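Long-range contacts in formate dehydrogenase (Pyrobaculum aerophilum, PDB 1QP8), which binds NADPH and probably acts as a 2-hydroxyacid dehydrogenase, reducing substrates such as glyoxylate or hydroxypyruvate: residues R18-I23 with N281-A286; Q55-G60 with A76-S81; H72-G77 with R292-R297. All blocks are in the same frame, centred on the assembly; numbering follows the deposited sequence.

Contact 1 of 3, residues R18-I23 with N281-A286; sequences RKYFKI and NLITYA
Two aromatic rings of 18-23 meet the last turns of helix 268-286 in quite different ways. Over one face of the Tyr20 ring sits the CG2 methyl of Ile283, 3.6 Å from the ring centroid and 12° off its normal, a CH-pi contact placed squarely on the middle of the ring. The other branch of the isoleucine joins in, its CD1 lying 3.8 Å from Tyr20 CD1, and the two side chains cross at about a right angle. The Phe21 ring offers its far end instead. Ile283 CG1 lies at its edge, near the ring plane and 4.5 Å from Phe21 CE1, whereas Phe21 CZ meets Ala286 CB at 3.4 Å and Leu282 CG at 4.0 Å, both on oblique approaches.

The first torsion of Ile283 (chi1 -67°) sets CG2 opposite the backbone N and CG1 opposite the carbonyl carbon; CG2 thus covers the Tyr20 face, while the CG1 branch lies beside the same ring and just reaches the Phe21 edge. With an alanine here, the methyl over the Tyr20 ring and the CG1 at the Phe21 edge are both lost, and the tyrosine ring would probably be freer to turn, with a gap opened beneath its face. Only apolar side-chain contacts join the two segments; the phenylalanine is buried and the tyrosine exposed.

Phe21 and Leu282 also both touch Leu3 of strand 2-4, the parallel neighbour of strand 22-24, to which Lys22 is hydrogen-bonded through its backbone. Ile283 in addition packs on Glu16 of helix 11-18. The end of the long C-terminal helix is thereby laid against the turn between helix 11-18 and strand 22-24, in the N-terminal part of the chain.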
loop_
_atom_site.group_PDB
_atom_site.type_symbol
_atom_site.label_atom_id
_atom_site.label_comp_id
_atom_site.label_asym_id
_atom_site.label_seq_id
_atom_site.Cartn_x
_atom_site.Cartn_y
_atom_site.Cartn_z
ATOM N N ARG A 18 1.973 -33.506 21.587
ATOM C CA ARG A 18 1.767 -34.720 22.372
ATOM C C ARG A 18 2.370 -35.971 21.751
ATOM O O ARG A 18 2.595 -36.961 22.445
ATOM C CB ARG A 18 0.280 -34.926 22.642
ATOM C CG ARG A 18 -0.291 -33.859 23.549
ATOM C CD ARG A 18 -1.734 -34.128 23.907
ATOM N NE ARG A 18 -2.310 -33.027 24.677
ATOM C CZ ARG A 18 -3.586 -32.966 25.047
ATOM N NH1 ARG A 18 -4.417 -33.947 24.721
ATOM N NH2 ARG A 18 -4.036 -31.920 25.729
ATOM N N LYS A 19 2.643 -35.929 20.451
ATOM C CA LYS A 19 3.237 -37.073 19.774
ATOM C C LYS A 19 4.745 -37.081 20.015
ATOM O O LYS A 19 5.424 -38.087 19.774
ATOM C CB LYS A 19 2.950 -37.001 18.275
ATOM C CG LYS A 19 1.477 -36.927 17.947
ATOM C CD LYS A 19 1.251 -36.863 16.450
ATOM C CE LYS A 19 -0.244 -36.800 16.123
ATOM N NZ LYS A 19 -0.552 -36.911 14.656
ATOM N N TYR A 20 5.264 -35.956 20.512
ATOM C CA TYR A 20 6.697 -35.828 20.766
ATOM C C TYR A 20 7.126 -35.549 22.190
ATOM O O TYR A 20 8.212 -35.948 22.585
ATOM C CB TYR A 20 7.298 -34.742 19.879
ATOM C CG TYR A 20 7.288 -35.099 18.425
ATOM C CD1 TYR A 20 6.189 -34.798 17.623
ATOM C CD2 TYR A 20 8.339 -35.813 17.867
ATOM C CE1 TYR A 20 6.134 -35.218 16.300
ATOM C CE2 TYR A 20 8.299 -36.233 16.558
ATOM C CZ TYR A 20 7.192 -35.940 15.779
ATOM O OH TYR A 20 7.130 -36.414 14.490
ATOM N N PHE A 21 6.288 -34.873 22.962
ATOM C CA PHE A 21 6.670 -34.520 24.321
ATOM C C PHE A 21 5.629 -34.819 25.378
ATOM O O PHE A 21 4.517 -35.224 25.086
ATOM C CB PHE A 21 6.956 -33.011 24.424
ATOM C CG PHE A 21 7.898 -32.485 23.384
ATOM C CD1 PHE A 21 7.443 -32.173 22.112
ATOM C CD2 PHE A 21 9.247 -32.308 23.677
ATOM C CE1 PHE A 21 8.317 -31.690 21.151
ATOM C CE2 PHE A 21 10.119 -31.830 22.725
ATOM C CZ PHE A 21 9.654 -31.518 21.458
ATOM N N LYS A 22 6.032 -34.607 26.621
ATOM C CA LYS A 22 5.141 -34.729 27.745
ATOM C C LYS A 22 4.979 -33.248 28.121
ATOM O O LYS A 22 5.859 -32.639 28.737
ATOM C CB LYS A 22 5.778 -35.491 28.902
ATOM C CG LYS A 22 4.930 -35.373 30.161
ATOM C CD LYS A 22 5.500 -36.093 31.367
ATOM C CE LYS A 22 4.537 -35.945 32.548
ATOM N NZ LYS A 22 5.163 -36.321 33.845
ATOM N N ILE A 23 3.875 -32.654 27.699
ATOM C CA ILE A 23 3.620 -31.257 27.990
ATOM C C ILE A 23 3.479 -31.129 29.484
ATOM O O ILE A 23 2.880 -31.986 30.115
ATOM C CB ILE A 23 2.329 -30.787 27.300
ATOM C CG1 ILE A 23 2.490 -30.922 25.790
ATOM C CG2 ILE A 23 2.011 -29.352 27.688
ATOM C CD1 ILE A 23 1.319 -30.416 25.015
ATOM N N ASN A 281 9.529 -26.287 14.443
ATOM C CA ASN A 281 10.951 -26.119 14.661
ATOM C C ASN A 281 11.405 -26.876 15.892
ATOM O O ASN A 281 12.518 -27.411 15.962
ATOM C CB ASN A 281 11.271 -24.642 14.821
ATOM C CG ASN A 281 12.748 -24.355 14.676
ATOM O OD1 ASN A 281 13.360 -24.723 13.674
ATOM N ND2 ASN A 281 13.331 -23.700 15.676
ATOM N N LEU A 282 10.520 -26.918 16.867
ATOM C CA LEU A 282 10.801 -27.572 18.118
ATOM C C LEU A 282 10.905 -29.073 17.888
ATOM O O LEU A 282 11.758 -29.751 18.468
ATOM C CB LEU A 282 9.675 -27.224 19.077
ATOM C CG LEU A 282 9.675 -27.653 20.527
ATOM C CD1 LEU A 282 11.066 -27.609 21.051
ATOM C CD2 LEU A 282 8.736 -26.724 21.316
ATOM N N ILE A 283 10.047 -29.586 17.016
ATOM C CA ILE A 283 10.027 -31.005 16.713
ATOM C C ILE A 283 11.281 -31.444 15.974
ATOM O O ILE A 283 11.792 -32.545 16.223
ATOM C CB ILE A 283 8.779 -31.367 15.893
ATOM C CG1 ILE A 283 7.540 -31.171 16.763
ATOM C CG2 ILE A 283 8.851 -32.799 15.421
ATOM C CD1 ILE A 283 6.252 -31.310 16.019
ATOM N N THR A 284 11.781 -30.602 15.065
ATOM C CA THR A 284 12.996 -30.979 14.354
ATOM C C THR A 284 14.136 -30.972 15.357
ATOM O O THR A 284 15.106 -31.711 15.218
ATOM C CB THR A 284 13.344 -30.047 13.175
ATOM O OG1 THR A 284 14.681 -29.562 13.345
ATOM C CG2 THR A 284 12.355 -28.899 13.062
ATOM N N TYR A 285 14.024 -30.134 16.376
ATOM C CA TYR A 285 15.045 -30.133 17.399
ATOM C C TYR A 285 14.901 -31.469 18.122
ATOM O O TYR A 285 15.871 -32.191 18.332
ATOM C CB TYR A 285 14.820 -29.019 18.404
ATOM C CG TYR A 285 15.545 -29.289 19.701
ATOM C CD1 TYR A 285 16.907 -29.025 19.826
ATOM C CD2 TYR A 285 14.878 -29.867 20.783
ATOM C CE1 TYR A 285 17.591 -29.329 20.989
ATOM C CE2 TYR A 285 15.545 -30.176 21.946
ATOM C CZ TYR A 285 16.904 -29.906 22.046
ATOM O OH TYR A 285 17.580 -30.208 23.204
ATOM N N ALA A 286 13.670 -31.788 18.500
ATOM C CA ALA A 286 13.376 -33.027 19.212
ATOM C C ALA A 286 13.842 -34.270 18.465
ATOM O O ALA A 286 14.373 -35.195 19.064
ATOM C CB ALA A 286 11.882 -33.124 19.482
#

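Contact 2 of 3, residues Q55-G60 with A76-S81. With NDP (NADPH dihydro-nicotinamide-adenine-dinucleotide phosphate), chain C.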
loop_
_atom_site.group_PDB
_atom_site.type_symbol
_atom_site.label_atom_id
_atom_site.label_comp_id
_atom_site.label_asym_id
_atom_site.label_seq_id
_atom_site.Cartn_x
_atom_site.Cartn_y
_atom_site.Cartn_z
ATOM N N GLN A 55 12.209 -22.649 22.668
ATOM C CA GLN A 55 11.617 -22.199 21.418
ATOM C C GLN A 55 10.666 -21.070 21.732
ATOM O O GLN A 55 9.704 -21.255 22.488
ATOM C CB GLN A 55 10.824 -23.314 20.744
ATOM C CG GLN A 55 10.104 -22.868 19.467
ATOM C CD GLN A 55 11.076 -22.455 18.374
ATOM O OE1 GLN A 55 11.887 -23.270 17.912
ATOM N NE2 GLN A 55 11.008 -21.186 17.956
ATOM N N VAL A 56 10.935 -19.907 21.150
ATOM C CA VAL A 56 10.090 -18.745 21.354
ATOM C C VAL A 56 9.137 -18.608 20.173
ATOM O O VAL A 56 9.514 -18.824 19.027
ATOM C CB VAL A 56 10.930 -17.449 21.477
ATOM C CG1 VAL A 56 10.012 -16.274 21.838
ATOM C CG2 VAL A 56 12.017 -17.621 22.537
ATOM N N VAL A 57 7.895 -18.245 20.462
ATOM C CA VAL A 57 6.875 -18.076 19.432
ATOM C C VAL A 57 7.030 -16.781 18.630
ATOM O O VAL A 57 6.784 -16.754 17.428
ATOM C CB VAL A 57 5.476 -18.090 20.068
ATOM C CG1 VAL A 57 4.408 -18.205 18.986
ATOM C CG2 VAL A 57 5.375 -19.244 21.050
ATOM N N THR A 58 7.432 -15.708 19.297
ATOM C CA THR A 58 7.599 -14.416 18.629
ATOM C C THR A 58 8.822 -14.375 17.706
ATOM O O THR A 58 9.713 -15.223 17.783
ATOM C CB THR A 58 7.754 -13.300 19.656
ATOM O OG1 THR A 58 8.936 -13.543 20.430
ATOM C CG2 THR A 58 6.552 -13.265 20.588
ATOM N N ALA A 59 8.878 -13.376 16.841
ATOM C CA ALA A 59 10.002 -13.269 15.928
ATOM C C ALA A 59 11.239 -12.676 16.592
ATOM O O ALA A 59 12.364 -12.966 16.174
ATOM C CB ALA A 59 9.610 -12.440 14.728
ATOM N N GLY A 60 11.028 -11.852 17.621
ATOM C CA GLY A 60 12.139 -11.222 18.319
ATOM C C GLY A 60 12.509 -11.928 19.602
ATOM O O GLY A 60 11.765 -12.794 20.042
ATOM N N ALA A 76 15.944 -20.587 20.274
ATOM C CA ALA A 76 15.602 -20.393 18.866
ATOM C C ALA A 76 14.322 -19.601 18.845
ATOM O O ALA A 76 13.424 -19.839 19.650
ATOM C CB ALA A 76 15.385 -21.734 18.155
ATOM N N GLY A 77 14.228 -18.646 17.941
ATOM C CA GLY A 77 13.000 -17.887 17.877
ATOM C C GLY A 77 12.269 -18.180 16.578
ATOM O O GLY A 77 12.658 -19.055 15.796
ATOM N N ASN A 78 11.163 -17.490 16.371
ATOM C CA ASN A 78 10.452 -17.629 15.125
ATOM C C ASN A 78 11.076 -16.510 14.290
ATOM O O ASN A 78 12.096 -15.936 14.690
ATOM C CB ASN A 78 8.962 -17.390 15.327
ATOM C CG ASN A 78 8.114 -18.636 15.053
ATOM O OD1 ASN A 78 8.415 -19.430 14.154
ATOM N ND2 ASN A 78 7.031 -18.792 15.813
ATOM N N ALA A 79 10.468 -16.205 13.148
ATOM C CA ALA A 79 10.942 -15.153 12.230
ATOM C C ALA A 79 10.517 -15.624 10.868
ATOM O O ALA A 79 10.880 -16.718 10.470
ATOM C CB ALA A 79 12.493 -14.994 12.251
ATOM N N GLY A 80 9.768 -14.809 10.144
ATOM C CA GLY A 80 9.297 -15.245 8.845
ATOM C C GLY A 80 8.006 -16.000 9.080
ATOM O O GLY A 80 7.299 -16.367 8.148
ATOM N N SER A 81 7.701 -16.239 10.347
ATOM C CA SER A 81 6.479 -16.939 10.692
ATOM C C SER A 81 5.349 -15.960 10.472
ATOM O O SER A 81 4.202 -16.361 10.272
ATOM C CB SER A 81 6.522 -17.414 12.141
ATOM O OG SER A 81 7.236 -16.492 12.939
HETATM P PA NDP C . 15.090 -11.935 11.042
HETATM O O1A NDP C . 15.510 -11.937 12.478
HETATM O O2A NDP C . 13.737 -12.319 11.502
HETATM O O5B NDP C . 15.889 -10.495 10.952
HETATM C C5B NDP C . 17.275 -10.687 10.452
HETATM C C4B NDP C . 17.647 -9.541 9.442
HETATM O O4B NDP C . 17.997 -8.251 10.079
HETATM C C3B NDP C . 18.946 -9.845 8.596
HETATM O O3B NDP C . 18.968 -9.029 7.438
HETATM C C2B NDP C . 19.982 -9.525 9.673
HETATM O O2B NDP C . 21.342 -9.477 9.436
HETATM C C1B NDP C . 19.441 -8.264 10.206
HETATM N N9A NDP C . 19.995 -7.917 11.474
HETATM C C8A NDP C . 19.885 -8.501 12.708
HETATM N N7A NDP C . 20.555 -7.831 13.647
HETATM C C5A NDP C . 21.110 -6.780 12.959
HETATM C C6A NDP C . 21.959 -5.692 13.382
HETATM N N6A NDP C . 22.338 -5.601 14.672
HETATM N N1A NDP C . 22.363 -4.780 12.414
HETATM C C2A NDP C . 21.936 -4.955 11.105
HETATM N N3A NDP C . 21.166 -5.923 10.638
HETATM C C4A NDP C . 20.773 -6.798 11.636
HETATM O O3 NDP C . 14.123 -10.997 10.237
HETATM P PN NDP C . 12.650 -10.271 10.243
HETATM O O1N NDP C . 12.436 -9.490 9.003
HETATM O O2N NDP C . 11.541 -11.254 10.465
HETATM O O5D NDP C . 12.667 -9.249 11.554
HETATM C C5D NDP C . 12.394 -9.811 12.859
HETATM C C4D NDP C . 12.358 -8.626 13.840
HETATM O O4D NDP C . 11.259 -7.752 13.484
HETATM C C3D NDP C . 12.090 -9.106 15.265
HETATM O O3D NDP C . 13.330 -9.409 15.884
HETATM C C2D NDP C . 11.312 -7.905 15.864
HETATM O O2D NDP C . 12.193 -6.970 16.507
HETATM C C1D NDP C . 10.532 -7.323 14.662
HETATM N N1N NDP C . 9.068 -7.795 14.602
HETATM C C2N NDP C . 8.074 -6.759 14.687
HETATM C C3N NDP C . 6.723 -7.180 14.631
HETATM C C7N NDP C . 5.607 -6.067 14.721
HETATM O O7N NDP C . 4.460 -6.399 14.488
HETATM N N7N NDP C . 6.002 -4.807 15.051
HETATM C C4N NDP C . 6.286 -8.554 14.495
HETATM C C5N NDP C . 7.392 -9.475 14.421
HETATM C C6N NDP C . 8.716 -9.158 14.465
HETATM P P2B NDP C . 22.163 -10.917 9.808
HETATM O O1X NDP C . 23.536 -10.402 9.449
HETATM O O2X NDP C . 21.890 -11.093 11.259
HETATM O O3X NDP C . 21.576 -11.925 8.942
#
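Asn78 and Val57 lie side by side, pointing the same way, and the asparagine amide closes back on the valine backbone. Its first torsion falls between staggered positions (chi1 -115°), which swings ND2 to Val57 O at 2.6 Å; the acceptor lies in the amide plane, while the donor is tilted out of the carbonyl plane. The same nitrogen also donates to Met274 O on helix 268-286, so this buried amide bridges loop and helix. Its backbone grips the next residue along, Asn78 N donating to Thr58 O at 3.0 Å.

Gln55 is shaped otherwise. Its CG stands opposite the backbone N, but the chain bends at the next bond (chi2 65°) and turns the amide in between the two segments. There NE2 donates to Val56 O at 3.0 Å, from above the carbonyl plane, and makes a weak bond to Gly77 O across the contact, at 3.5 Å. Its OE1 is taken by Asn281 of helix 268-286.

These side chains flank the point where the short parallel pair 54-55 and 75-76, part of the catalytic domain of the D-2-hydroxyacid dehydrogenase fold, runs out into two loops that reach the NADPH. In this pairing Val56 N donates to Ala76 O, 2.9 Å and nearly straight at 171°, and Ala76 is also hydrogen-bonded to Ile54 through its backbone.

At the cofactor end both loops present small residues. Ala59 CB touches C6N of the nicotinamide at 3.4 Å, and its neighbour C5N is also close, while Ala79 CB approaches O2A of the pyrophosphate. Gly60 CA comes to 3.3 Å from O3D of the ribose. Within the same loop, Thr58 OG1 donates to Gly60 O.

Contact 3 of 3, residues H72-G77 with R292-R297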
loop_
_atom_site.group_PDB
_atom_site.type_symbol
_atom_site.label_atom_id
_atom_site.label_comp_id
_atom_site.label_asym_id
_atom_site.label_seq_id
_atom_site.Cartn_x
_atom_site.Cartn_y
_atom_site.Cartn_z
ATOM N N HIS A 72 24.217 -22.015 28.138
ATOM C CA HIS A 72 24.199 -23.204 27.289
ATOM C C HIS A 72 22.809 -23.595 26.803
ATOM O O HIS A 72 22.669 -24.572 26.067
ATOM C CB HIS A 72 24.731 -24.382 28.083
ATOM C CG HIS A 72 23.877 -24.711 29.264
ATOM N ND1 HIS A 72 24.172 -24.281 30.543
ATOM C CD2 HIS A 72 22.689 -25.353 29.352
ATOM C CE1 HIS A 72 23.204 -24.638 31.361
ATOM N NE2 HIS A 72 22.284 -25.290 30.666
ATOM N N VAL A 73 21.790 -22.848 27.213
ATOM C CA VAL A 73 20.428 -23.198 26.872
ATOM C C VAL A 73 19.938 -23.228 25.441
ATOM O O VAL A 73 18.937 -23.888 25.174
ATOM C CB VAL A 73 19.454 -22.388 27.724
ATOM C CG1 VAL A 73 18.018 -22.530 27.207
ATOM C CG2 VAL A 73 19.531 -22.898 29.152
ATOM N N THR A 74 20.600 -22.562 24.503
ATOM C CA THR A 74 20.123 -22.619 23.104
ATOM C C THR A 74 18.709 -22.075 22.961
ATOM O O THR A 74 17.744 -22.746 23.303
ATOM C CB THR A 74 20.060 -24.057 22.550
ATOM O OG1 THR A 74 21.224 -24.782 22.957
ATOM C CG2 THR A 74 19.965 -24.037 21.028
ATOM N N VAL A 75 18.595 -20.875 22.418
ATOM C CA VAL A 75 17.314 -20.227 22.245
ATOM C C VAL A 75 17.034 -20.023 20.770
ATOM O O VAL A 75 17.803 -19.372 20.073
ATOM C CB VAL A 75 17.325 -18.851 22.949
ATOM C CG1 VAL A 75 16.055 -18.077 22.625
ATOM C CG2 VAL A 75 17.463 -19.044 24.458
ATOM N N ALA A 76 15.944 -20.587 20.274
ATOM C CA ALA A 76 15.602 -20.393 18.866
ATOM C C ALA A 76 14.322 -19.601 18.845
ATOM O O ALA A 76 13.424 -19.839 19.650
ATOM C CB ALA A 76 15.385 -21.734 18.155
ATOM N N GLY A 77 14.228 -18.646 17.941
ATOM C CA GLY A 77 13.000 -17.887 17.877
ATOM C C GLY A 77 12.269 -18.180 16.578
ATOM O O GLY A 77 12.658 -19.055 15.796
ATOM N N ARG A 292 15.771 -24.022 13.194
ATOM C CA ARG A 292 16.040 -22.731 12.578
ATOM C C ARG A 292 16.022 -21.600 13.607
ATOM O O ARG A 292 15.508 -21.756 14.720
ATOM C CB ARG A 292 15.011 -22.446 11.487
ATOM C CG ARG A 292 15.088 -23.418 10.337
ATOM C CD ARG A 292 14.236 -22.964 9.167
ATOM N NE ARG A 292 14.501 -23.769 7.975
ATOM C CZ ARG A 292 13.910 -23.590 6.794
ATOM N NH1 ARG A 292 13.010 -22.626 6.631
ATOM N NH2 ARG A 292 14.223 -24.379 5.773
ATOM N N ASN A 293 16.615 -20.469 13.243
ATOM C CA ASN A 293 16.615 -19.306 14.103
ATOM C C ASN A 293 17.298 -19.426 15.442
ATOM O O ASN A 293 16.830 -18.841 16.429
ATOM C CB ASN A 293 15.186 -18.869 14.322
ATOM C CG ASN A 293 14.514 -18.504 13.042
ATOM O OD1 ASN A 293 14.917 -17.553 12.383
ATOM N ND2 ASN A 293 13.501 -19.259 12.663
ATOM N N ILE A 294 18.393 -20.175 15.497
ATOM C CA ILE A 294 19.115 -20.309 16.756
ATOM C C ILE A 294 19.688 -18.927 17.073
ATOM O O ILE A 294 20.366 -18.313 16.246
ATOM C CB ILE A 294 20.279 -21.302 16.626
ATOM C CG1 ILE A 294 19.745 -22.694 16.253
ATOM C CG2 ILE A 294 21.101 -21.307 17.898
ATOM C CD1 ILE A 294 19.014 -23.413 17.353
ATOM N N ALA A 295 19.415 -18.426 18.267
ATOM C CA ALA A 295 19.917 -17.118 18.653
ATOM C C ALA A 295 21.398 -17.141 18.977
ATOM O O ALA A 295 21.920 -18.114 19.532
ATOM C CB ALA A 295 19.158 -16.606 19.852
ATOM N N LYS A 296 22.068 -16.053 18.623
ATOM C CA LYS A 296 23.487 -15.886 18.909
ATOM C C LYS A 296 23.474 -15.038 20.186
ATOM O O LYS A 296 23.256 -13.834 20.142
ATOM C CB LYS A 296 24.153 -15.139 17.756
ATOM C CG LYS A 296 25.615 -14.871 17.945
ATOM C CD LYS A 296 26.185 -14.123 16.754
ATOM C CE LYS A 296 27.605 -13.674 17.041
ATOM N NZ LYS A 296 28.263 -13.058 15.861
ATOM N N ARG A 297 23.680 -15.683 21.327
ATOM C CA ARG A 297 23.643 -15.006 22.623
ATOM C C ARG A 297 24.330 -13.648 22.726
ATOM O O ARG A 297 23.730 -12.699 23.214
ATOM C CB ARG A 297 24.197 -15.932 23.708
ATOM C CG ARG A 297 23.830 -15.523 25.122
ATOM C CD ARG A 297 24.555 -16.391 26.139
ATOM N NE ARG A 297 24.225 -16.031 27.514
ATOM C CZ ARG A 297 23.127 -16.427 28.155
ATOM N NH1 ARG A 297 22.240 -17.212 27.554
ATOM N NH2 ARG A 297 22.914 -16.029 29.403
#
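The Ile294 side chain sets out away from strand 75-76, but its torsions fold it round (chi1 -61°, chi2 -72°) and bring CD1 back against Thr74 CG2, at 3.8 Å, and Ala76 CB, at 4.1 Å. Thr74 meets it with the methyl, which stands opposite its own backbone N, leaving OG1 directed elsewhere; the two side chains cross obliquely. The backbone of Asn293 contributes as well. Its positive phi (62°), in the left-handed helical region, turns the chain so that its carbonyl faces the strand.

Two backbone hydrogen bonds result, framing Ala76. Ala295 N donates to Val75 O at 2.6 Å, nearly along the C=O axis, and Gly77 N donates to Asn293 O at 3.0 Å, the donor being tilted from the carbonyl plane. They make a single beta bridge between Ala76 and Ile294. Within it the CA of Ala76 also makes a CA-H...O contact with Asn293 O, and Ala295 CB faces Val75 CB at 4.2 Å.

The other edge of strand 75-76 is already taken by the residues around strand 54-55, so the C-terminal tail after helix 268-286 crosses the remaining edge and meets it at this one bridge. Arg297 fastens the tail further on, through NH2 to Ile69 O, and the side chain of Asn293 lies about 5 Å from the bound NADPH, between nearest atoms.

Both of the clear hydrogen bonds run from backbone to backbone and could be made by many residue types, whereas asparagine, as at Asn293, is a residue that tolerates the left-handed backbone region well.

How the contacts relate
The three contacts lie on one side of the chain's centre, in the catalytic domain. Contacts 2 and 3 are about 10 Å apart between centres and share Ala76 and Gly77; contact 1 lies about 16 Å from each. Along the chain come 18-23, 55-60, then the overlapping 72-77 and 76-81, and finally 281-286 and 292-297, so contacts 1 and 3 both tie the C-terminal part to the N-terminal part, although the NADPH-binding domain lies between them in sequence. Asn281 links all three, its ND2 reaching Gln55 OE1 and its OD1 Arg292 N. Only contact 2 directly touches the cofactor; contact 1 is remote from it.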